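Sorbitol-6-phosphate dehydrogenase (Erwinia amylovora CFBP1430, PDB 5O3Z) probably catalyses the NAD-dependent oxidation of sorbitol 6-phosphate to fructose 6-phosphate, as a member of the short-chain dehydrogenase/reductase family. Local coordinates at residues Phe109-Phe121 and Ser156-Thr169. Numbering follows the deposited sequence.
Sequences FDLSLQVNLVGYF and SGYSAAKFGGVGLT
Phe109 and Gly157 open a close packing of two helices running in the same general direction, their axes 8.4 Å apart and crossing at -30°. Phe109 CD1 lies 3.5 Å from Gly157 CA, and its CZ reaches the methyl of Ala160. Ala161 CB sits between Ser112, Leu113 and Asn116. Farther along, Leu117 lays CD1 directly on backbone, 3.6 Å from Gly165 N, where Gly164 and Gly165 bring no side chain between the helices. Leu168 CD2 then fills the angle between Tyr120 CD2, at 3.7 Å, and Phe121 CB.

Polar bonds punctuate this apolar seam. Ser112 OG gives a weak hydrogen bond to Gly157 O (2.9 Å). With CG anti to the carbonyl carbon (chi1 -75°), the Asn116 amide folds back along its own helix; ND2 donates to both Ser112 O and Ser112 OG, which restrains its rotation and presents OD1 to a weak bond from Lys162 NZ (3.0 Å). At the far end Tyr120 OH and Thr169 OG1 share a hydrogen bond of 2.7 Å at the ring edge, and Thr169 OG1 is also bonded to Ser185.

A pi-type turn at 114-118 turns Asn116 O toward water: one molecule, 2.8 Å away, also meets Ala161 O, and a second links Asn116 O to Lys162 NZ. Tyr158 and Lys162 have the YxxxK spacing of the family, the lysine CG lying over the tyrosine ring; the water link from this lysine to the backbone oxygen of an asparagine in a widened helix turn is consistent with the proton relay proposed for classical members.

Both helices cover one side of the parallel Rossmann sheet. Tyr120 reaches strands 139-145 and 182-188, whereas Phe109 and Phe121 stack on Phe121 and Phe109 of the second subunit.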
# COMPACT_ATOMS: atom_id res chain seq x y z
N PHE A 109 5.77 25.93 -1.95
CA PHE A 109 5.67 24.62 -2.57
C PHE A 109 7.04 24.31 -3.12
O PHE A 109 7.61 23.24 -2.91
CB PHE A 109 4.66 24.64 -3.70
CG PHE A 109 4.40 23.28 -4.27
CD1 PHE A 109 3.53 22.44 -3.62
CD2 PHE A 109 5.04 22.85 -5.41
CE1 PHE A 109 3.25 21.20 -4.15
CE2 PHE A 109 4.83 21.60 -5.89
CZ PHE A 109 3.96 20.77 -5.25
N ASP A 110 7.59 25.28 -3.83
CA ASP A 110 8.95 25.15 -4.34
C ASP A 110 10.02 24.89 -3.29
O ASP A 110 10.88 24.03 -3.51
CB ASP A 110 9.36 26.39 -5.15
CG ASP A 110 9.15 26.20 -6.65
OD1 ASP A 110 9.63 25.19 -7.23
OD2 ASP A 110 8.50 27.09 -7.24
N LEU A 111 10.00 25.66 -2.19
CA LEU A 111 10.95 25.48 -1.10
C LEU A 111 10.81 24.08 -0.51
O LEU A 111 11.76 23.33 -0.40
CB LEU A 111 10.71 26.56 -0.05
CG LEU A 111 11.78 26.76 1.04
CD1 LEU A 111 13.18 27.05 0.49
CD2 LEU A 111 11.30 27.89 1.95
N SER A 112 9.58 23.69 -0.21
CA SER A 112 9.37 22.28 0.23
C SER A 112 10.07 21.28 -0.65
O SER A 112 10.78 20.40 -0.13
CB SER A 112 7.88 21.94 0.38
OG SER A 112 7.78 20.57 0.87
N LEU A 113 9.98 21.43 -1.98
CA LEU A 113 10.65 20.49 -2.89
C LEU A 113 12.18 20.55 -2.79
O LEU A 113 12.87 19.53 -2.83
CB LEU A 113 10.21 20.70 -4.34
CG LEU A 113 8.70 20.54 -4.61
CD1 LEU A 113 8.40 20.72 -6.09
CD2 LEU A 113 8.16 19.22 -4.12
N GLN A 114 12.71 21.76 -2.63
CA GLN A 114 14.17 21.93 -2.57
C GLN A 114 14.75 21.24 -1.31
O GLN A 114 15.63 20.42 -1.39
CB GLN A 114 14.53 23.45 -2.63
CG GLN A 114 14.41 24.11 -4.02
CD GLN A 114 15.20 23.38 -5.11
OE1 GLN A 114 16.33 22.95 -4.90
NE2 GLN A 114 14.61 23.24 -6.29
N VAL A 115 14.19 21.58 -0.17
CA VAL A 115 14.68 21.16 1.14
C VAL A 115 14.37 19.66 1.33
O VAL A 115 15.26 18.89 1.68
CB VAL A 115 14.09 22.03 2.26
CG1 VAL A 115 14.52 21.53 3.64
CG2 VAL A 115 14.56 23.48 2.11
N ASN A 116 13.14 19.24 1.00
CA ASN A 116 12.75 17.88 1.31
C ASN A 116 13.15 16.86 0.32
O ASN A 116 13.28 15.69 0.68
CB ASN A 116 11.29 17.81 1.52
CG ASN A 116 10.91 18.37 2.81
OD1 ASN A 116 11.36 17.83 3.85
ND2 ASN A 116 10.12 19.46 2.82
N LEU A 117 13.37 17.29 -0.92
CA LEU A 117 13.56 16.37 -1.99
C LEU A 117 14.83 16.57 -2.75
O LEU A 117 15.58 15.64 -2.87
CB LEU A 117 12.33 16.39 -2.94
CG LEU A 117 12.11 15.34 -4.01
CD1 LEU A 117 12.28 13.95 -3.41
CD2 LEU A 117 10.69 15.56 -4.54
N VAL A 118 15.10 17.77 -3.29
CA VAL A 118 16.30 17.93 -4.08
C VAL A 118 17.58 17.78 -3.19
O VAL A 118 18.59 17.21 -3.61
CB VAL A 118 16.29 19.30 -4.80
CG1 VAL A 118 17.66 19.67 -5.32
CG2 VAL A 118 15.24 19.32 -5.89
N GLY A 119 17.51 18.26 -1.97
CA GLY A 119 18.60 18.06 -1.02
C GLY A 119 18.89 16.61 -0.80
O GLY A 119 20.04 16.20 -0.71
N TYR A 120 17.81 15.80 -0.77
CA TYR A 120 17.97 14.39 -0.52
C TYR A 120 18.62 13.74 -1.70
O TYR A 120 19.49 12.90 -1.53
CB TYR A 120 16.64 13.76 -0.08
CG TYR A 120 16.63 12.22 0.08
CD1 TYR A 120 17.72 11.52 0.58
CD2 TYR A 120 15.47 11.49 -0.14
CE1 TYR A 120 17.70 10.13 0.74
CE2 TYR A 120 15.42 10.10 0.01
CZ TYR A 120 16.53 9.43 0.48
OH TYR A 120 16.52 8.10 0.66
N PHE A 121 18.24 14.15 -2.92
CA PHE A 121 18.84 13.66 -4.15
C PHE A 121 20.35 14.10 -4.18
O PHE A 121 21.22 13.29 -4.36
CB PHE A 121 18.01 14.21 -5.35
CG PHE A 121 18.71 14.22 -6.64
CD1 PHE A 121 18.78 13.11 -7.41
CD2 PHE A 121 19.37 15.38 -7.07
CE1 PHE A 121 19.46 13.13 -8.62
CE2 PHE A 121 20.03 15.42 -8.26
CZ PHE A 121 20.08 14.30 -9.06
N SER A 156 -0.17 20.39 1.20
CA SER A 156 0.18 19.87 -0.12
C SER A 156 1.67 19.85 -0.45
O SER A 156 2.16 18.87 -1.02
CB SER A 156 -0.65 20.59 -1.20
OG SER A 156 -0.22 21.94 -1.40
N GLY A 157 2.38 20.94 -0.11
CA GLY A 157 3.78 21.04 -0.41
C GLY A 157 4.61 20.02 0.31
O GLY A 157 5.47 19.31 -0.26
N TYR A 158 4.28 19.89 1.59
CA TYR A 158 4.86 18.88 2.45
C TYR A 158 4.56 17.42 1.99
O TYR A 158 5.46 16.67 1.84
CB TYR A 158 4.47 19.17 3.90
CG TYR A 158 5.32 18.43 4.95
CD1 TYR A 158 6.67 18.74 5.13
CD2 TYR A 158 4.75 17.44 5.78
CE1 TYR A 158 7.44 18.10 6.10
CE2 TYR A 158 5.52 16.77 6.76
CZ TYR A 158 6.86 17.13 6.92
OH TYR A 158 7.67 16.49 7.85
N SER A 159 3.31 17.07 1.71
CA SER A 159 3.01 15.71 1.24
C SER A 159 3.62 15.34 -0.11
O SER A 159 4.16 14.27 -0.28
CB SER A 159 1.52 15.45 1.22
OG SER A 159 1.04 15.25 2.56
N ALA A 160 3.53 16.25 -1.06
CA ALA A 160 4.13 16.06 -2.35
C ALA A 160 5.63 15.69 -2.22
O ALA A 160 6.14 14.74 -2.83
CB ALA A 160 3.93 17.34 -3.18
N ALA A 161 6.33 16.43 -1.37
CA ALA A 161 7.75 16.29 -1.25
C ALA A 161 8.12 15.04 -0.47
O ALA A 161 9.04 14.41 -0.81
CB ALA A 161 8.31 17.51 -0.55
N LYS A 162 7.34 14.71 0.58
CA LYS A 162 7.58 13.54 1.41
C LYS A 162 7.21 12.27 0.69
O LYS A 162 7.96 11.34 0.72
CB LYS A 162 6.84 13.62 2.75
CG LYS A 162 7.40 14.66 3.74
CD LYS A 162 8.89 14.46 4.05
CE LYS A 162 9.45 15.59 4.93
NZ LYS A 162 10.82 15.28 5.43
N PHE A 163 6.07 12.24 -0.00
CA PHE A 163 5.86 11.10 -0.93
C PHE A 163 6.99 10.95 -1.96
O PHE A 163 7.55 9.86 -2.24
CB PHE A 163 4.53 11.33 -1.68
CG PHE A 163 3.32 10.74 -1.00
CD1 PHE A 163 2.80 11.30 0.16
CD2 PHE A 163 2.67 9.69 -1.55
CE1 PHE A 163 1.68 10.76 0.77
CE2 PHE A 163 1.53 9.16 -0.95
CZ PHE A 163 1.01 9.73 0.16
N GLY A 164 7.38 12.07 -2.56
CA GLY A 164 8.48 12.05 -3.51
C GLY A 164 9.75 11.47 -2.94
O GLY A 164 10.43 10.66 -3.59
N GLY A 165 9.99 11.74 -1.67
CA GLY A 165 11.11 11.04 -1.00
C GLY A 165 11.03 9.49 -0.99
O GLY A 165 12.03 8.81 -1.06
N VAL A 166 9.81 8.95 -0.84
CA VAL A 166 9.64 7.49 -0.89
C VAL A 166 10.03 6.99 -2.22
O VAL A 166 10.77 6.04 -2.32
CB VAL A 166 8.20 7.09 -0.57
CG1 VAL A 166 8.05 5.56 -0.77
CG2 VAL A 166 7.88 7.57 0.84
N GLY A 167 9.53 7.66 -3.24
CA GLY A 167 9.91 7.33 -4.63
C GLY A 167 11.41 7.37 -4.88
O GLY A 167 11.98 6.46 -5.50
N LEU A 168 12.04 8.44 -4.40
CA LEU A 168 13.51 8.54 -4.54
C LEU A 168 14.23 7.43 -3.78
O LEU A 168 15.06 6.73 -4.35
CB LEU A 168 14.01 9.91 -4.11
CG LEU A 168 15.51 10.08 -4.25
CD1 LEU A 168 16.01 9.78 -5.65
CD2 LEU A 168 15.89 11.44 -3.84
N THR A 169 13.79 7.16 -2.54
CA THR A 169 14.28 6.01 -1.76
C THR A 169 14.17 4.68 -2.52
O THR A 169 15.11 3.91 -2.50
CB THR A 169 13.60 5.90 -0.36
OG1 THR A 169 14.13 6.83 0.58
CG2 THR A 169 13.74 4.53 0.19
O HOH W 1 11.14 13.90 0.87
O HOH W 2 13.22 15.01 3.45